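PDB 2OZJ: cupin 2, conserved barrel from Desulfitobacterium hafniense, which is of unknown function but folds as a cupin, a small beta-barrel that in many relatives encloses a metal ion or a small ligand. Local coordinates for residues Phe43-Asp47 with Ala97-Lys103; Glu55-Asp59 with Gln106-Asp111; Asp59-Leu65 with Pro82-Val88. All blocks are in the same frame, centred on the assembly; numbering follows the deposited sequence.

Contact 1: Phe43-Asp47 with Ala97-Lys103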
loop_
_atom_site.group_PDB
_atom_site.type_symbol
_atom_site.label_atom_id
_atom_site.label_comp_id
_atom_site.label_asym_id
_atom_site.label_seq_id
_atom_site.Cartn_x
_atom_site.Cartn_y
_atom_site.Cartn_z
ATOM N N PHE A 43 9.417 -5.376 3.713
ATOM C CA PHE A 43 10.827 -5.682 3.791
ATOM C C PHE A 43 11.520 -4.597 4.577
ATOM O O PHE A 43 11.110 -3.415 4.529
ATOM C CB PHE A 43 11.529 -5.681 2.439
ATOM C CG PHE A 43 11.086 -6.719 1.523
ATOM C CD1 PHE A 43 11.540 -8.041 1.651
ATOM C CD2 PHE A 43 10.239 -6.423 0.478
ATOM C CE1 PHE A 43 11.119 -9.055 0.748
ATOM C CE2 PHE A 43 9.795 -7.459 -0.392
ATOM C CZ PHE A 43 10.244 -8.754 -0.259
ATOM N N SER A 44 12.608 -4.983 5.238
ATOM C CA SER A 44 13.535 -4.010 5.782
ATOM C C SER A 44 14.954 -4.506 5.658
ATOM O O SER A 44 15.206 -5.718 5.815
ATOM C CB SER A 44 13.208 -3.761 7.220
ATOM O OG SER A 44 13.477 -4.886 8.002
ATOM N N PHE A 45 15.871 -3.594 5.342
ATOM C CA PHE A 45 17.290 -3.848 5.415
ATOM C C PHE A 45 18.036 -2.533 5.408
ATOM O O PHE A 45 17.418 -1.461 5.314
ATOM C CB PHE A 45 17.775 -4.819 4.326
ATOM C CG PHE A 45 17.534 -4.369 2.917
ATOM C CD1 PHE A 45 16.314 -4.592 2.316
ATOM C CD2 PHE A 45 18.570 -3.786 2.171
ATOM C CE1 PHE A 45 16.093 -4.198 1.006
ATOM C CE2 PHE A 45 18.371 -3.400 0.854
ATOM C CZ PHE A 45 17.129 -3.601 0.272
ATOM N N ALA A 46 19.356 -2.615 5.466
ATOM C CA ALA A 46 20.189 -1.424 5.519
ATOM C C ALA A 46 21.183 -1.512 4.385
ATOM O O ALA A 46 21.677 -2.599 4.055
ATOM C CB ALA A 46 20.927 -1.339 6.853
ATOM N N ASP A 47 21.472 -0.369 3.775
ATOM C CA ASP A 47 22.535 -0.262 2.767
ATOM C C ASP A 47 22.379 -1.323 1.634
ATOM O O ASP A 47 21.257 -1.530 1.122
ATOM C CB ASP A 47 23.874 -0.251 3.508
ATOM C CG ASP A 47 23.993 0.965 4.473
ATOM O OD1 ASP A 47 23.495 2.065 4.142
ATOM O OD2 ASP A 47 24.573 0.840 5.562
ATOM N N ALA A 97 18.456 -0.199 -2.749
ATOM C CA ALA A 97 19.431 -0.237 -1.663
ATOM C C ALA A 97 19.010 0.789 -0.651
ATOM O O ALA A 97 18.370 1.773 -0.999
ATOM C CB ALA A 97 20.793 0.074 -2.164
ATOM N N GLY A 98 19.330 0.555 0.606
ATOM C CA GLY A 98 19.044 1.521 1.657
ATOM C C GLY A 98 20.104 2.593 1.710
ATOM O O GLY A 98 21.272 2.353 1.383
ATOM N N LYS A 99 19.689 3.784 2.112
ATOM C CA LYS A 99 20.615 4.827 2.528
ATOM C C LYS A 99 20.498 4.750 4.033
ATOM O O LYS A 99 19.700 5.446 4.640
ATOM C CB LYS A 99 20.186 6.188 1.996
ATOM C CG LYS A 99 20.490 6.388 0.516
ATOM C CD LYS A 99 19.873 7.680 -0.062
ATOM C CE LYS A 99 20.339 8.925 0.640
ATOM N NZ LYS A 99 19.906 10.147 -0.112
ATOM N N GLY A 100 21.248 3.835 4.623
ATOM C CA GLY A 100 21.000 3.409 5.991
ATOM C C GLY A 100 19.858 2.409 6.041
ATOM O O GLY A 100 19.534 1.746 5.046
ATOM N N ARG A 101 19.269 2.282 7.222
ATOM C CA ARG A 101 18.147 1.386 7.439
ATOM C C ARG A 101 16.870 1.927 6.781
ATOM O O ARG A 101 16.655 3.130 6.715
ATOM C CB ARG A 101 17.887 1.205 8.933
ATOM C CG ARG A 101 18.984 0.462 9.672
ATOM C CD ARG A 101 19.258 1.086 11.036
ATOM N NE ARG A 101 18.460 0.470 12.092
ATOM C CZ ARG A 101 18.948 -0.307 13.066
ATOM N NH1 ARG A 101 20.253 -0.592 13.163
ATOM N NH2 ARG A 101 18.111 -0.799 13.972
ATOM N N PHE A 102 16.049 1.043 6.247
ATOM C CA PHE A 102 14.729 1.445 5.757
ATOM C C PHE A 102 13.743 0.277 5.781
ATOM O O PHE A 102 14.119 -0.885 5.917
ATOM C CB PHE A 102 14.793 2.117 4.352
ATOM C CG PHE A 102 14.910 1.159 3.224
ATOM C CD1 PHE A 102 16.056 0.400 3.062
ATOM C CD2 PHE A 102 13.856 0.994 2.331
ATOM C CE1 PHE A 102 16.167 -0.506 2.035
ATOM C CE2 PHE A 102 13.966 0.090 1.310
ATOM C CZ PHE A 102 15.106 -0.666 1.159
ATOM N N LYS A 103 12.469 0.640 5.664
ATOM C CA LYS A 103 11.393 -0.279 5.595
ATOM C C LYS A 103 10.547 0.076 4.384
ATOM O O LYS A 103 10.321 1.262 4.099
ATOM C CB LYS A 103 10.520 -0.166 6.829
ATOM C CG LYS A 103 11.199 -0.488 8.141
ATOM C CD LYS A 103 10.243 -0.218 9.301
ATOM C CE LYS A 103 10.934 -0.378 10.659
ATOM N NZ LYS A 103 10.002 -0.073 11.787
#
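Phe45 lies with one ring face under the edge of Phe102, in a T-shaped pair. The planes stand at 70°, and Phe102 CE1 sits 3.6 Å above the plane of the Phe45 ring, over its centre. Both rings come off neighbouring antiparallel strands of the cupin barrel and point the same way, side by side. Each has CG wedged between its own backbone N and carbonyl carbon (chi1 60° in Phe45, 80° in Phe102), which brings the ring ends together. Phe102 also packs on Ala69 of the other sheet, and Phe45 on Val27 and Ser50 of loops. The backbones of the two phenylalanines are a hydrogen-bonded pair, with Phe102 N 3.0 Å from Phe45 O. On the opposite face Ser44 CB touches Lys103 CG at 3.9 Å. Their polar ends go to other partners: Ser44 OG to Glu21 O, Lys103 NZ to Ala17 O and Gln66 OE1. Beyond Ala46, segment 97-103 turns a corner at residues 99-101 and passes from one sheet to the other. Asp47 clasps this corner three times. Its N gives a hydrogen bond to Gly100 O, and its O takes one from Gly98 N at 2.9 Å. Gly98 lies so close that a CB there would run into Asp47 N. The third bond runs from Gly100 N to Asp47 OD1, 2.9 Å away, and meets that oxygen from above the carboxylate plane.

Contact 2: Glu55-Asp59 with Gln106-Asp111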
loop_
_atom_site.group_PDB
_atom_site.type_symbol
_atom_site.label_atom_id
_atom_site.label_comp_id
_atom_site.label_asym_id
_atom_site.label_seq_id
_atom_site.Cartn_x
_atom_site.Cartn_y
_atom_site.Cartn_z
ATOM N N GLU A 55 14.253 -8.222 -11.926
ATOM C CA GLU A 55 13.470 -8.013 -13.157
ATOM C C GLU A 55 12.225 -8.869 -13.039
ATOM O O GLU A 55 12.294 -10.103 -13.113
ATOM C CB GLU A 55 14.260 -8.402 -14.398
ATOM C CG GLU A 55 13.393 -8.832 -15.583
ATOM C CD GLU A 55 14.089 -8.700 -16.910
ATOM O OE1 GLU A 55 15.343 -8.668 -16.946
ATOM O OE2 GLU A 55 13.370 -8.641 -17.928
ATOM N N TYR A 56 11.088 -8.219 -12.822
ATOM C CA TYR A 56 9.860 -8.941 -12.574
ATOM C C TYR A 56 9.052 -9.015 -13.863
ATOM O O TYR A 56 9.218 -8.191 -14.768
ATOM C CB TYR A 56 9.038 -8.257 -11.480
ATOM C CG TYR A 56 9.729 -8.226 -10.128
ATOM C CD1 TYR A 56 10.024 -9.399 -9.450
ATOM C CD2 TYR A 56 10.115 -7.029 -9.548
ATOM C CE1 TYR A 56 10.669 -9.375 -8.216
ATOM C CE2 TYR A 56 10.733 -6.991 -8.313
ATOM C CZ TYR A 56 11.010 -8.161 -7.651
ATOM O OH TYR A 56 11.651 -8.110 -6.435
ATOM N N PHE A 57 8.161 -9.997 -13.920
ATOM C CA PHE A 57 7.359 -10.216 -15.122
ATOM C C PHE A 57 6.133 -9.307 -15.103
ATOM O O PHE A 57 5.541 -9.051 -16.160
ATOM C CB PHE A 57 6.974 -11.690 -15.271
ATOM C CG PHE A 57 8.123 -12.567 -15.735
ATOM C CD1 PHE A 57 8.418 -12.684 -17.085
ATOM C CD2 PHE A 57 8.921 -13.254 -14.817
ATOM C CE1 PHE A 57 9.480 -13.482 -17.519
ATOM C CE2 PHE A 57 9.977 -14.052 -15.249
ATOM C CZ PHE A 57 10.251 -14.161 -16.605
ATOM N N GLY A 58 5.810 -8.792 -13.922
ATOM C CA GLY A 58 4.712 -7.877 -13.749
ATOM C C GLY A 58 5.160 -6.573 -13.133
ATOM O O GLY A 58 6.276 -6.434 -12.651
ATOM N N ASP A 59 4.244 -5.610 -13.145
ATOM C CA ASP A 59 4.455 -4.298 -12.542
ATOM C C ASP A 59 4.588 -4.397 -11.032
ATOM O O ASP A 59 3.954 -5.241 -10.401
ATOM C CB ASP A 59 3.291 -3.364 -12.887
ATOM C CG ASP A 59 3.184 -3.042 -14.357
ATOM O OD1 ASP A 59 4.123 -3.264 -15.131
ATOM O OD2 ASP A 59 2.111 -2.520 -14.728
ATOM N N GLN A 106 6.154 -3.635 -0.797
ATOM C CA GLN A 106 6.250 -3.954 -2.215
ATOM C C GLN A 106 4.953 -4.635 -2.634
ATOM O O GLN A 106 4.454 -5.522 -1.935
ATOM C CB GLN A 106 7.417 -4.907 -2.457
ATOM C CG GLN A 106 7.508 -5.456 -3.875
ATOM C CD GLN A 106 8.806 -6.234 -4.135
ATOM O OE1 GLN A 106 9.763 -6.139 -3.375
ATOM N NE2 GLN A 106 8.822 -7.001 -5.218
ATOM N N ILE A 107 4.406 -4.207 -3.762
ATOM C CA ILE A 107 3.270 -4.882 -4.384
ATOM C C ILE A 107 3.670 -5.234 -5.783
ATOM O O ILE A 107 4.012 -4.356 -6.541
ATOM C CB ILE A 107 2.001 -3.994 -4.402
ATOM C CG1 ILE A 107 1.579 -3.651 -2.981
ATOM C CG2 ILE A 107 0.837 -4.717 -5.195
ATOM C CD1 ILE A 107 0.586 -2.482 -2.944
ATOM N N THR A 108 3.681 -6.521 -6.105
ATOM C CA THR A 108 4.028 -6.963 -7.441
ATOM C C THR A 108 2.921 -7.817 -8.052
ATOM O O THR A 108 2.430 -8.748 -7.425
ATOM C CB THR A 108 5.360 -7.720 -7.475
ATOM O OG1 THR A 108 6.392 -6.895 -6.952
ATOM C CG2 THR A 108 5.719 -8.068 -8.902
ATOM N N LEU A 109 2.509 -7.474 -9.264
ATOM C CA LEU A 109 1.583 -8.325 -10.013
ATOM C C LEU A 109 2.320 -9.535 -10.590
ATOM O O LEU A 109 3.399 -9.409 -11.174
ATOM C CB LEU A 109 0.962 -7.545 -11.128
ATOM C CG LEU A 109 0.203 -6.299 -10.680
ATOM C CD1 LEU A 109 -0.448 -5.643 -11.876
ATOM C CD2 LEU A 109 -0.824 -6.561 -9.570
ATOM N N ILE A 110 1.774 -10.714 -10.370
ATOM C CA ILE A 110 2.321 -11.913 -11.008
ATOM C C ILE A 110 1.388 -12.023 -12.206
ATOM O O ILE A 110 0.290 -12.586 -12.081
ATOM C CB ILE A 110 2.248 -13.166 -10.123
ATOM C CG1 ILE A 110 2.765 -12.880 -8.720
ATOM C CG2 ILE A 110 3.035 -14.332 -10.777
ATOM C CD1 ILE A 110 4.162 -12.324 -8.713
ATOM N N ASP A 111 1.793 -11.385 -13.313
ATOM C CA ASP A 111 0.993 -11.211 -14.536
ATOM C C ASP A 111 1.588 -10.076 -15.363
ATOM O O ASP A 111 1.851 -10.247 -16.561
ATOM C CB ASP A 111 -0.486 -10.899 -14.242
ATOM C CG ASP A 111 -1.357 -12.168 -14.048
ATOM O OD1 ASP A 111 -1.061 -13.234 -14.646
ATOM O OD2 ASP A 111 -2.355 -12.095 -13.293
HETATM O O HOH W 1 6.204 -10.378 -11.376
#
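Tyr56 and Gln106 reach for each other from opposite directions, one from the loop before strand 60-65, the other from strand 102-109 of the cupin barrel. Their ring and amide planes are 59° apart. Gln106 NE2 gives a weak hydrogen bond to Tyr56 OH at 3.3 Å; Gln106 has a second conformer, so this bond may not always be made. In this conformer Gln106 has CG anti to the backbone N (chi1 172°), and the extended chain carries the amide out to the ring. The same NE2 also bonds Thr108 OG1 at 3.0 Å, nearly straight and in the amide plane. Thr108 crosses Tyr56 at about a right angle, with CG2 4.2 Å from Tyr56 CG. A leucine in place of Tyr56 would lack the hydroxyl and would probably leave Gln106 NE2 with Thr108 OG1 as its one acceptor here. Next along the loop, Gly58 CA sits 3.3 Å from Leu109 O, where a side chain would collide. Asp59 follows, its carboxylate bound to Ala90 N and to Leu5 N of the second subunit. Its carbonyl O takes a hydrogen bond from Leu109 N at 2.9 Å. One water joins the two segments as well, accepting from Gly58 N and donating to Leu109 O.

Contact 3: Asp59-Leu65 with Pro82-Val88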
loop_
_atom_site.group_PDB
_atom_site.type_symbol
_atom_site.label_atom_id
_atom_site.label_comp_id
_atom_site.label_asym_id
_atom_site.label_seq_id
_atom_site.Cartn_x
_atom_site.Cartn_y
_atom_site.Cartn_z
ATOM N N ASP A 59 4.244 -5.610 -13.145
ATOM C CA ASP A 59 4.455 -4.298 -12.542
ATOM C C ASP A 59 4.588 -4.397 -11.032
ATOM O O ASP A 59 3.954 -5.241 -10.401
ATOM C CB ASP A 59 3.291 -3.364 -12.887
ATOM C CG ASP A 59 3.184 -3.042 -14.357
ATOM O OD1 ASP A 59 4.123 -3.264 -15.131
ATOM O OD2 ASP A 59 2.111 -2.520 -14.728
ATOM N N THR A 60 5.404 -3.506 -10.471
ATOM C CA THR A 60 5.671 -3.420 -9.049
ATOM C C THR A 60 5.505 -2.011 -8.581
ATOM O O THR A 60 5.885 -1.087 -9.286
ATOM C CB THR A 60 7.111 -3.827 -8.755
ATOM O OG1 THR A 60 7.286 -5.148 -9.240
ATOM C CG2 THR A 60 7.397 -3.803 -7.261
ATOM N N LEU A 61 4.887 -1.821 -7.429
ATOM C CA LEU A 61 4.972 -0.539 -6.731
ATOM C C LEU A 61 5.716 -0.713 -5.421
ATOM O O LEU A 61 5.457 -1.638 -4.645
ATOM C CB LEU A 61 3.609 0.099 -6.485
ATOM C CG LEU A 61 2.677 -0.245 -5.314
ATOM C CD1 LEU A 61 3.238 0.226 -3.950
ATOM C CD2 LEU A 61 1.300 0.371 -5.520
ATOM N N TYR A 62 6.617 0.217 -5.194
ATOM C CA TYR A 62 7.399 0.338 -3.946
ATOM C C TYR A 62 6.888 1.571 -3.168
ATOM O O TYR A 62 6.724 2.665 -3.729
ATOM C CB TYR A 62 8.872 0.539 -4.238
ATOM C CG TYR A 62 9.522 -0.624 -4.883
ATOM C CD1 TYR A 62 9.779 -1.755 -4.154
ATOM C CD2 TYR A 62 9.886 -0.609 -6.219
ATOM C CE1 TYR A 62 10.381 -2.851 -4.731
ATOM C CE2 TYR A 62 10.497 -1.725 -6.811
ATOM C CZ TYR A 62 10.735 -2.827 -6.052
ATOM O OH TYR A 62 11.336 -3.940 -6.596
ATOM N N LEU A 63 6.671 1.387 -1.876
ATOM C CA LEU A 63 6.264 2.455 -0.963
ATOM C C LEU A 63 7.207 2.467 0.222
ATOM O O LEU A 63 7.319 1.465 0.935
ATOM C CB LEU A 63 4.832 2.301 -0.480
ATOM C CG LEU A 63 4.336 3.287 0.594
ATOM C CD1 LEU A 63 4.103 4.751 0.116
ATOM C CD2 LEU A 63 2.990 2.713 1.131
ATOM N N ILE A 64 7.920 3.586 0.400
ATOM C CA ILE A 64 8.872 3.687 1.495
ATOM C C ILE A 64 8.126 4.040 2.779
ATOM O O ILE A 64 7.393 5.015 2.818
ATOM C CB ILE A 64 9.979 4.708 1.222
ATOM C CG1 ILE A 64 10.611 4.446 -0.130
ATOM C CG2 ILE A 64 11.063 4.636 2.332
ATOM C CD1 ILE A 64 11.183 3.087 -0.283
ATOM N N LEU A 65 8.289 3.223 3.810
ATOM C CA LEU A 65 7.574 3.408 5.058
ATOM C C LEU A 65 8.404 4.207 6.066
ATOM O O LEU A 65 7.870 4.988 6.853
ATOM C CB LEU A 65 7.208 2.056 5.661
ATOM C CG LEU A 65 6.358 1.152 4.773
ATOM C CD1 LEU A 65 6.166 -0.188 5.458
ATOM C CD2 LEU A 65 5.019 1.799 4.402
ATOM N N PRO A 82 10.733 8.653 3.113
ATOM C CA PRO A 82 9.481 8.078 3.621
ATOM C C PRO A 82 8.229 8.669 2.984
ATOM O O PRO A 82 8.156 9.887 2.749
ATOM C CB PRO A 82 9.548 8.384 5.121
ATOM C CG PRO A 82 10.978 8.431 5.408
ATOM C CD PRO A 82 11.601 9.109 4.215
ATOM N N GLU A 83 7.266 7.793 2.715
ATOM C CA GLU A 83 6.025 8.083 2.020
ATOM C C GLU A 83 6.116 8.069 0.497
ATOM O O GLU A 83 5.084 7.964 -0.153
ATOM C CB GLU A 83 5.329 9.378 2.485
ATOM C CG GLU A 83 5.001 9.430 3.968
ATOM C CD GLU A 83 4.351 10.748 4.359
ATOM O OE1 GLU A 83 3.751 11.406 3.477
ATOM O OE2 GLU A 83 4.438 11.139 5.541
ATOM N N ASP A 84 7.305 8.154 -0.090
ATOM C CA ASP A 84 7.406 8.059 -1.546
ATOM C C ASP A 84 6.914 6.719 -2.074
ATOM O O ASP A 84 7.164 5.676 -1.458
ATOM C CB ASP A 84 8.852 8.238 -2.014
ATOM C CG ASP A 84 9.336 9.698 -2.014
ATOM O OD1 ASP A 84 8.558 10.708 -1.998
ATOM O OD2 ASP A 84 10.582 9.817 -2.073
ATOM N N VAL A 85 6.246 6.796 -3.228
ATOM C CA VAL A 85 5.866 5.674 -4.036
ATOM C C VAL A 85 6.535 5.814 -5.395
ATOM O O VAL A 85 6.730 6.940 -5.942
ATOM C CB VAL A 85 4.311 5.544 -4.134
ATOM C CG1 VAL A 85 3.714 6.658 -5.029
ATOM C CG2 VAL A 85 3.940 4.212 -4.615
ATOM N N LEU A 86 6.957 4.678 -5.923
ATOM C CA LEU A 86 7.456 4.587 -7.291
ATOM C C LEU A 86 6.981 3.283 -7.894
ATOM O O LEU A 86 7.041 2.249 -7.231
ATOM C CB LEU A 86 8.993 4.637 -7.332
ATOM C CG LEU A 86 9.606 4.965 -8.709
ATOM C CD1 LEU A 86 9.345 6.404 -9.202
ATOM C CD2 LEU A 86 11.105 4.732 -8.678
HETATM N N MSE A 87 6.496 3.337 -9.132
HETATM C CA MSE A 87 6.092 2.155 -9.868
HETATM C C MSE A 87 7.185 1.795 -10.857
HETATM O O MSE A 87 7.667 2.647 -11.601
HETATM C CB MSE A 87 4.784 2.405 -10.614
HETATM C CG MSE A 87 4.097 1.104 -11.078
HETATM SE SE MSE A 87 4.705 0.457 -12.757
HETATM C CE MSE A 87 3.401 1.197 -13.961
ATOM N N VAL A 88 7.603 0.530 -10.807
ATOM C CA VAL A 88 8.610 -0.001 -11.725
ATOM C C VAL A 88 7.935 -1.036 -12.631
ATOM O O VAL A 88 7.458 -2.063 -12.149
ATOM C CB VAL A 88 9.818 -0.611 -10.944
ATOM C CG1 VAL A 88 10.835 -1.197 -11.892
ATOM C CG2 VAL A 88 10.468 0.446 -10.022
HETATM O O HOH W 2 8.241 -4.814 -12.017
#
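Tyr62 meets Val88 at its ring edge: Val88 CG2 lies in the ring plane, 3.9 Å from Tyr62 CE2. Over one face of the same ring comes Thr60 CG2, 3.7 Å above the plane and offset toward the rim. The ring is thus held from an edge and a face. On the other side of the sheet the side chains lie against backbone oxygens. Val85 CG2 is 3.3 Å from Tyr62 O. Leu63 has CG anti to its backbone N (chi1 174°), and this lays CD1 3.4 Å from Glu83 O. Met87, a selenomethionine, rests its CG 3.3 Å from Thr60 O and then bends so that SE reaches the CB of Asp59. Behind these contacts is an antiparallel ladder between strands 60-65 and 84-88, within the cupin barrel. Thr60 pairs with Val88 and Tyr62 with Leu86 by two hydrogen bonds each; the bond from Tyr62 N to Leu86 O is nearly straight, at 176°. Past Leu63 and Val85 the ladder ends in a G1 beta bulge: Ile64 faces both Glu83 and Asp84, giving its N to Asp84 O and taking Glu83 N on its O. Residues Pro82 to Asp84 resemble the Pro-Gly-Asp start of the second cupin motif. Glu83, at the first bulge position, has a positive phi of 84° and probably stands where many relatives have the motif glycine. Asp84 OD2 bonds back to Val81 N and fixes this turn. Further out, Tyr62 OH is hydrogen-bonded to His94 NE2. Leu86 and Val88 pack on Phe73 of the facing sheet. Thr60 OG1 bonds Thr108 OG1, and a water joins it to Val88 O. Strand 84-88 is outermost in this chain, but Asp84 and Val85 pair with an antiparallel strand of the second subunit.

Contacts 1 and 2 lie at different ends of strand 102-109, on opposite sides of the chain's centre, with their centres about 21 Å apart. Contact 3 is nested along the chain inside the loops closed by both others. Its strand 60-65 runs beside strand 102-109: Lys103 O lies 2.8 Å from Leu65 N toward contact 1, and Ile107 O 2.8 Å from Leu61 N toward contact 2. Contacts 2 and 3 share Asp59, and both touch the second subunit. Tyr56 CE2 comes 3.6 Å from Tyr62 OH, near His94, the probable counterpart of the second-motif metal histidine of many cupins. Tyr56 and Thr60 probably stand where many relatives have metal ligands, so no standard metal site is evident.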